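Local coordinates for MAGE domain-containing protein (Xenopus laevis, PDB 7DG2) that probably serves as the Nse3 subunit of the Smc5/6 complex, pairing with Nse1 through its MAGE domain to shape and hold Nse4, at residues G14-Y19 with R37-E42; F64-I69 with Y76-K81. All blocks are in the same frame, centred on the assembly; numbering follows the deposited sequence.

Overall arrangement
From the N terminus the chain runs through helix 6-23, strand 30-31 and helix 32-40, and contact 1 (14-19 with 37-42) closes this first excursion by laying one helix against the other. Helix 47-62 follows and packs against both, then leads straight into strand 64-70. Contact 2 (64-69 with 76-81) closes the next, shorter loop as a beta hairpin whose second strand is also flanked by strand 30-31. The two contacts follow one another along the chain without nesting or crossing. The centres of contacts 1 and 2 lie about 17 Å apart and the nearest atoms of contacts 1 and 2 about 7 Å apart; helix 47-62 packs against both, joining helices and hairpin in one winged-helix-like unit.

Contact 1: residues G14-Y19 with R37-E42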
loop_
_atom_site.group_PDB
_atom_site.type_symbol
_atom_site.label_atom_id
_atom_site.label_comp_id
_atom_site.label_asym_id
_atom_site.label_seq_id
_atom_site.Cartn_x
_atom_site.Cartn_y
_atom_site.Cartn_z
ATOM N N GLY B 14 16.690 -11.526 -7.985
ATOM C CA GLY B 14 15.446 -10.824 -8.263
ATOM C C GLY B 14 14.247 -11.473 -7.596
ATOM O O GLY B 14 13.359 -10.784 -7.085
ATOM N N GLU B 15 14.206 -12.807 -7.590
ATOM C CA GLU B 15 13.101 -13.504 -6.938
ATOM C C GLU B 15 13.089 -13.243 -5.438
ATOM O O GLU B 15 12.021 -13.108 -4.828
ATOM C CB GLU B 15 13.190 -15.006 -7.238
ATOM C CG GLU B 15 12.945 -15.296 -8.707
ATOM C CD GLU B 15 13.370 -16.690 -9.158
ATOM O OE1 GLU B 15 13.905 -17.468 -8.348
ATOM O OE2 GLU B 15 13.174 -16.997 -10.353
ATOM N N VAL B 16 14.266 -13.207 -4.811
ATOM C CA VAL B 16 14.312 -12.928 -3.378
ATOM C C VAL B 16 13.804 -11.518 -3.091
ATOM O O VAL B 16 13.098 -11.289 -2.103
ATOM C CB VAL B 16 15.738 -13.135 -2.835
ATOM C CG1 VAL B 16 15.826 -12.603 -1.423
ATOM C CG2 VAL B 16 16.092 -14.637 -2.876
ATOM N N VAL B 17 14.189 -10.543 -3.924
ATOM C CA VAL B 17 13.685 -9.180 -3.744
ATOM C C VAL B 17 12.167 -9.170 -3.853
ATOM O O VAL B 17 11.473 -8.577 -3.023
ATOM C CB VAL B 17 14.328 -8.217 -4.758
ATOM C CG1 VAL B 17 13.679 -6.825 -4.679
ATOM C CG2 VAL B 17 15.830 -8.128 -4.519
ATOM N N GLN B 18 11.630 -9.843 -4.873
ATOM C CA GLN B 18 10.175 -9.900 -5.017
ATOM C C GLN B 18 9.532 -10.513 -3.785
ATOM O O GLN B 18 8.505 -10.025 -3.298
ATOM C CB GLN B 18 9.784 -10.721 -6.242
ATOM C CG GLN B 18 10.126 -10.117 -7.569
ATOM C CD GLN B 18 9.625 -10.997 -8.693
ATOM O OE1 GLN B 18 10.382 -11.796 -9.254
ATOM N NE2 GLN B 18 8.326 -10.882 -9.009
ATOM N N TYR B 19 10.117 -11.604 -3.286
ATOM C CA TYR B 19 9.569 -12.287 -2.124
ATOM C C TYR B 19 9.590 -11.381 -0.903
ATOM O O TYR B 19 8.613 -11.320 -0.149
ATOM C CB TYR B 19 10.392 -13.559 -1.884
ATOM C CG TYR B 19 9.965 -14.430 -0.742
ATOM C CD1 TYR B 19 8.970 -15.382 -0.913
ATOM C CD2 TYR B 19 10.595 -14.354 0.489
ATOM C CE1 TYR B 19 8.613 -16.216 0.119
ATOM C CE2 TYR B 19 10.230 -15.176 1.525
ATOM C CZ TYR B 19 9.238 -16.102 1.338
ATOM O OH TYR B 19 8.863 -16.937 2.369
ATOM N N ARG B 37 14.445 -21.641 1.918
ATOM C CA ARG B 37 13.719 -22.853 1.534
ATOM C C ARG B 37 12.784 -22.604 0.358
ATOM O O ARG B 37 12.770 -23.376 -0.609
ATOM C CB ARG B 37 12.934 -23.382 2.742
ATOM C CG ARG B 37 11.885 -24.455 2.447
ATOM C CD ARG B 37 11.390 -25.029 3.776
ATOM N NE ARG B 37 10.009 -24.705 4.141
ATOM C CZ ARG B 37 9.512 -23.482 4.347
ATOM N NH1 ARG B 37 8.243 -23.347 4.705
ATOM N NH2 ARG B 37 10.246 -22.391 4.174
ATOM N N SER B 38 12.009 -21.522 0.413
ATOM C CA SER B 38 10.951 -21.288 -0.561
ATOM C C SER B 38 11.432 -20.625 -1.832
ATOM O O SER B 38 10.790 -20.780 -2.877
ATOM C CB SER B 38 9.839 -20.428 0.049
ATOM O OG SER B 38 9.173 -21.138 1.081
ATOM N N VAL B 39 12.506 -19.838 -1.779
ATOM C CA VAL B 39 12.993 -19.120 -2.947
ATOM C C VAL B 39 14.357 -19.633 -3.406
ATOM O O VAL B 39 14.556 -19.911 -4.591
ATOM C CB VAL B 39 13.035 -17.598 -2.675
ATOM C CG1 VAL B 39 13.406 -16.855 -3.935
ATOM C CG2 VAL B 39 11.690 -17.137 -2.157
ATOM N N ILE B 40 15.333 -19.699 -2.499
ATOM C CA ILE B 40 16.699 -19.937 -2.961
ATOM C C ILE B 40 16.892 -21.389 -3.386
ATOM O O ILE B 40 17.622 -21.667 -4.351
ATOM C CB ILE B 40 17.688 -19.478 -1.870
ATOM C CG1 ILE B 40 17.543 -17.946 -1.734
ATOM C CG2 ILE B 40 19.126 -19.859 -2.230
ATOM C CD1 ILE B 40 18.526 -17.285 -0.775
ATOM N N LYS B 41 16.217 -22.321 -2.714
ATOM C CA LYS B 41 16.104 -23.709 -3.153
ATOM C C LYS B 41 17.474 -24.334 -3.410
ATOM O O LYS B 41 18.294 -24.409 -2.489
ATOM C CB LYS B 41 15.198 -23.789 -4.382
ATOM C CG LYS B 41 13.734 -23.469 -4.068
ATOM C CD LYS B 41 12.949 -23.200 -5.355
ATOM C CE LYS B 41 11.462 -23.099 -5.086
ATOM N NZ LYS B 41 10.705 -22.940 -6.362
ATOM N N GLU B 42 17.745 -24.785 -4.640
ATOM C CA GLU B 42 18.988 -25.526 -4.864
ATOM C C GLU B 42 20.229 -24.636 -4.899
ATOM O O GLU B 42 21.340 -25.157 -5.064
ATOM C CB GLU B 42 18.885 -26.347 -6.155
ATOM C CG GLU B 42 18.965 -25.533 -7.434
ATOM C CD GLU B 42 17.609 -25.076 -7.957
ATOM O OE1 GLU B 42 16.690 -24.811 -7.151
ATOM O OE2 GLU B 42 17.470 -24.966 -9.193
HETATM O O HOH W 1 12.517 -19.253 -6.673
HETATM O O HOH W 2 7.085 -18.828 1.954
#
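Two helices of the N-terminal winged-helix-like half of the MAGE domain, 6-23 and 32-40, meet here, with Val39 as the central side chain. It sends its two methyls to different partners. CG1, anti to the backbone N (chi1 -174°), lies 3.6 Å from Val16 CG2 and also touches Glu15 CB. CG2 instead settles over one face of the Tyr19 ring, 3.7 Å from the ring centroid and 24° off its normal, a CH-pi contact displaced from the centre toward the CG and CD1 side of the ring. Tyr19 reaches this place because its CG is anti to the backbone N (chi1 -179°), which swings the ring across to the end of helix 32-40. Val16 uses the same CG2 methyl a second time, 3.8 Å from Ile40 CG1, and both of these residues go on to pack against Ile50 of helix 47-62. Two waters bridge the polar groups bordering this apolar strip. One donates to Glu15 OE1 and, at 3.0 Å, to Val39 O, a carbonyl that also accepts from Lys12 NZ. The other lies in the plane of the Tyr19 ring at its edge, 2.6 Å from Tyr19 OH, and makes a longer link to Ser38 OG. Glu15 and Tyr19 also pack on Ile87 and Met90 of the Nse1 homolog chain, so the helix carrying them is shared between this interface and the subunit boundary. With no direct hydrogen bond between the segments, the helices are held by methyl and ring packing, while water serves the polar groups and Lys12 gives the carbonyl near the helix end a positively charged partner.

Contact 2: residues F64-I69 with Y76-K81; sequences FQLEEI and YILTNK
Leu66 and Tyr76 meet on one face of an antiparallel beta hairpin, the wing of the winged-helix-like half, where Leu66 CD2 stands 4.2 Å above the centre of the Tyr76 ring. Beside them Leu66 CD1 touches Leu78 CD2 at 3.8 Å, and Gln55 and Leu58 of helix 47-62 back this close-packed patch. Reciprocal backbone bonds pair Gln65 with Thr79 and Glu67 with Ile77. On the face bearing Ile77, Ile69 CG2 packs 3.6 Å from Ile77 CD1, the two side chains crossing at about a right angle. Farther along that face the contact turns polar: Thr79 OG1, placed between its backbone N and carbonyl carbon (chi1 64°), donates to the anti lone pair of Glu67 OE2 at 2.5 Å. At the looser margin, exposed Lys81 folds back to donate from NZ to Gln65 OE1 at 2.7 Å, tilted 33° from the amide's carbonyl plane. Toward the hairpin turn, a water links Tyr76 OH to Glu68 OE2, which also bonds His74. Leu66, Tyr76 and Leu78 thus form an apolar patch, while on the opposite face, which meets helix 175-180 through Glu67 and Ile77, the threonine hydroxyl would steady the glutamate's negative charge.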
loop_
_atom_site.group_PDB
_atom_site.type_symbol
_atom_site.label_atom_id
_atom_site.label_comp_id
_atom_site.label_asym_id
_atom_site.label_seq_id
_atom_site.Cartn_x
_atom_site.Cartn_y
_atom_site.Cartn_z
ATOM N N PHE B 64 15.320 0.930 1.149
ATOM C CA PHE B 64 14.857 0.040 2.208
ATOM C C PHE B 64 16.046 -0.685 2.823
ATOM O O PHE B 64 16.929 -1.151 2.105
ATOM C CB PHE B 64 13.908 -1.053 1.706
ATOM C CG PHE B 64 12.592 -0.568 1.176
ATOM C CD1 PHE B 64 12.219 0.763 1.237
ATOM C CD2 PHE B 64 11.707 -1.487 0.629
ATOM C CE1 PHE B 64 10.988 1.181 0.744
ATOM C CE2 PHE B 64 10.481 -1.076 0.120
ATOM C CZ PHE B 64 10.118 0.261 0.183
ATOM N N GLN B 65 16.014 -0.842 4.139
ATOM C CA GLN B 65 17.056 -1.528 4.892
ATOM C C GLN B 65 16.513 -2.849 5.424
ATOM O O GLN B 65 15.478 -2.879 6.094
ATOM C CB GLN B 65 17.536 -0.654 6.051
ATOM C CG GLN B 65 18.650 -1.249 6.881
ATOM C CD GLN B 65 20.026 -0.969 6.294
ATOM O OE1 GLN B 65 20.167 -0.246 5.298
ATOM N NE2 GLN B 65 21.053 -1.544 6.908
ATOM N N LEU B 66 17.239 -3.928 5.166
ATOM C CA LEU B 66 16.916 -5.213 5.774
ATOM C C LEU B 66 17.486 -5.237 7.190
ATOM O O LEU B 66 18.665 -4.917 7.397
ATOM C CB LEU B 66 17.496 -6.349 4.923
ATOM C CG LEU B 66 17.121 -7.785 5.292
ATOM C CD1 LEU B 66 15.670 -8.022 4.908
ATOM C CD2 LEU B 66 18.035 -8.781 4.575
ATOM N N GLU B 67 16.655 -5.569 8.175
ATOM C CA GLU B 67 17.110 -5.612 9.561
ATOM C C GLU B 67 16.647 -6.902 10.230
ATOM O O GLU B 67 15.498 -7.317 10.076
ATOM C CB GLU B 67 16.610 -4.402 10.365
ATOM C CG GLU B 67 17.084 -3.036 9.817
ATOM C CD GLU B 67 16.998 -1.923 10.855
ATOM O OE1 GLU B 67 17.436 -2.133 12.011
ATOM O OE2 GLU B 67 16.494 -0.835 10.520
ATOM N N GLU B 68 17.539 -7.526 10.993
ATOM C CA GLU B 68 17.188 -8.720 11.754
ATOM C C GLU B 68 16.628 -8.278 13.100
ATOM O O GLU B 68 17.291 -7.537 13.832
ATOM C CB GLU B 68 18.425 -9.606 11.932
ATOM C CG GLU B 68 18.162 -10.958 12.556
ATOM C CD GLU B 68 19.420 -11.811 12.632
ATOM O OE1 GLU B 68 20.406 -11.369 13.268
ATOM O OE2 GLU B 68 19.426 -12.915 12.046
ATOM N N ILE B 69 15.408 -8.711 13.429
ATOM C CA ILE B 69 14.805 -8.309 14.699
ATOM C C ILE B 69 14.835 -9.413 15.746
ATOM O O ILE B 69 14.562 -9.136 16.926
ATOM C CB ILE B 69 13.358 -7.814 14.518
ATOM C CG1 ILE B 69 12.457 -8.944 14.030
ATOM C CG2 ILE B 69 13.335 -6.612 13.567
ATOM C CD1 ILE B 69 10.995 -8.597 14.069
ATOM N N TYR B 76 13.596 -11.232 9.675
ATOM C CA TYR B 76 13.922 -9.929 9.108
ATOM C C TYR B 76 12.685 -9.058 8.973
ATOM O O TYR B 76 11.566 -9.554 8.855
ATOM C CB TYR B 76 14.526 -10.062 7.715
ATOM C CG TYR B 76 15.793 -10.887 7.628
ATOM C CD1 TYR B 76 16.871 -10.646 8.468
ATOM C CD2 TYR B 76 15.906 -11.894 6.685
ATOM C CE1 TYR B 76 18.037 -11.409 8.368
ATOM C CE2 TYR B 76 17.065 -12.645 6.566
ATOM C CZ TYR B 76 18.121 -12.402 7.404
ATOM O OH TYR B 76 19.259 -13.174 7.288
ATOM N N ILE B 77 12.912 -7.743 8.955
ATOM C CA ILE B 77 11.913 -6.767 8.536
ATOM C C ILE B 77 12.588 -5.808 7.562
ATOM O O ILE B 77 13.806 -5.826 7.379
ATOM C CB ILE B 77 11.295 -5.988 9.716
ATOM C CG1 ILE B 77 12.349 -5.108 10.392
ATOM C CG2 ILE B 77 10.635 -6.927 10.725
ATOM C CD1 ILE B 77 11.743 -4.138 11.411
ATOM N N LEU B 78 11.778 -4.944 6.945
ATOM C CA LEU B 78 12.279 -3.883 6.081
ATOM C C LEU B 78 11.986 -2.546 6.751
ATOM O O LEU B 78 10.839 -2.279 7.109
ATOM C CB LEU B 78 11.608 -3.940 4.697
ATOM C CG LEU B 78 11.855 -5.189 3.854
ATOM C CD1 LEU B 78 11.003 -5.120 2.586
ATOM C CD2 LEU B 78 13.334 -5.327 3.506
ATOM N N THR B 79 13.015 -1.714 6.930
ATOM C CA THR B 79 12.838 -0.372 7.483
ATOM C C THR B 79 13.283 0.663 6.456
ATOM O O THR B 79 13.927 0.348 5.450
ATOM C CB THR B 79 13.625 -0.174 8.791
ATOM O OG1 THR B 79 15.024 -0.273 8.519
ATOM C CG2 THR B 79 13.224 -1.226 9.827
ATOM N N ASN B 80 12.932 1.923 6.715
ATOM C CA ASN B 80 13.135 2.975 5.730
ATOM C C ASN B 80 14.469 3.674 5.974
ATOM O O ASN B 80 14.779 4.059 7.107
ATOM C CB ASN B 80 11.988 3.983 5.793
ATOM C CG ASN B 80 11.746 4.659 4.470
ATOM O OD1 ASN B 80 12.690 4.944 3.724
ATOM N ND2 ASN B 80 10.473 4.895 4.149
ATOM N N LYS B 81 15.262 3.811 4.915
ATOM C CA LYS B 81 16.503 4.582 5.012
ATOM C C LYS B 81 16.268 6.068 4.808
ATOM O O LYS B 81 17.178 6.873 5.073
ATOM C CB LYS B 81 17.518 4.075 3.991
ATOM C CG LYS B 81 17.889 2.598 4.166
ATOM C CD LYS B 81 18.834 2.121 3.058
ATOM C CE LYS B 81 20.252 2.702 3.208
ATOM N NZ LYS B 81 20.965 2.128 4.400
HETATM O O HOH W 3 20.717 -13.086 9.413
#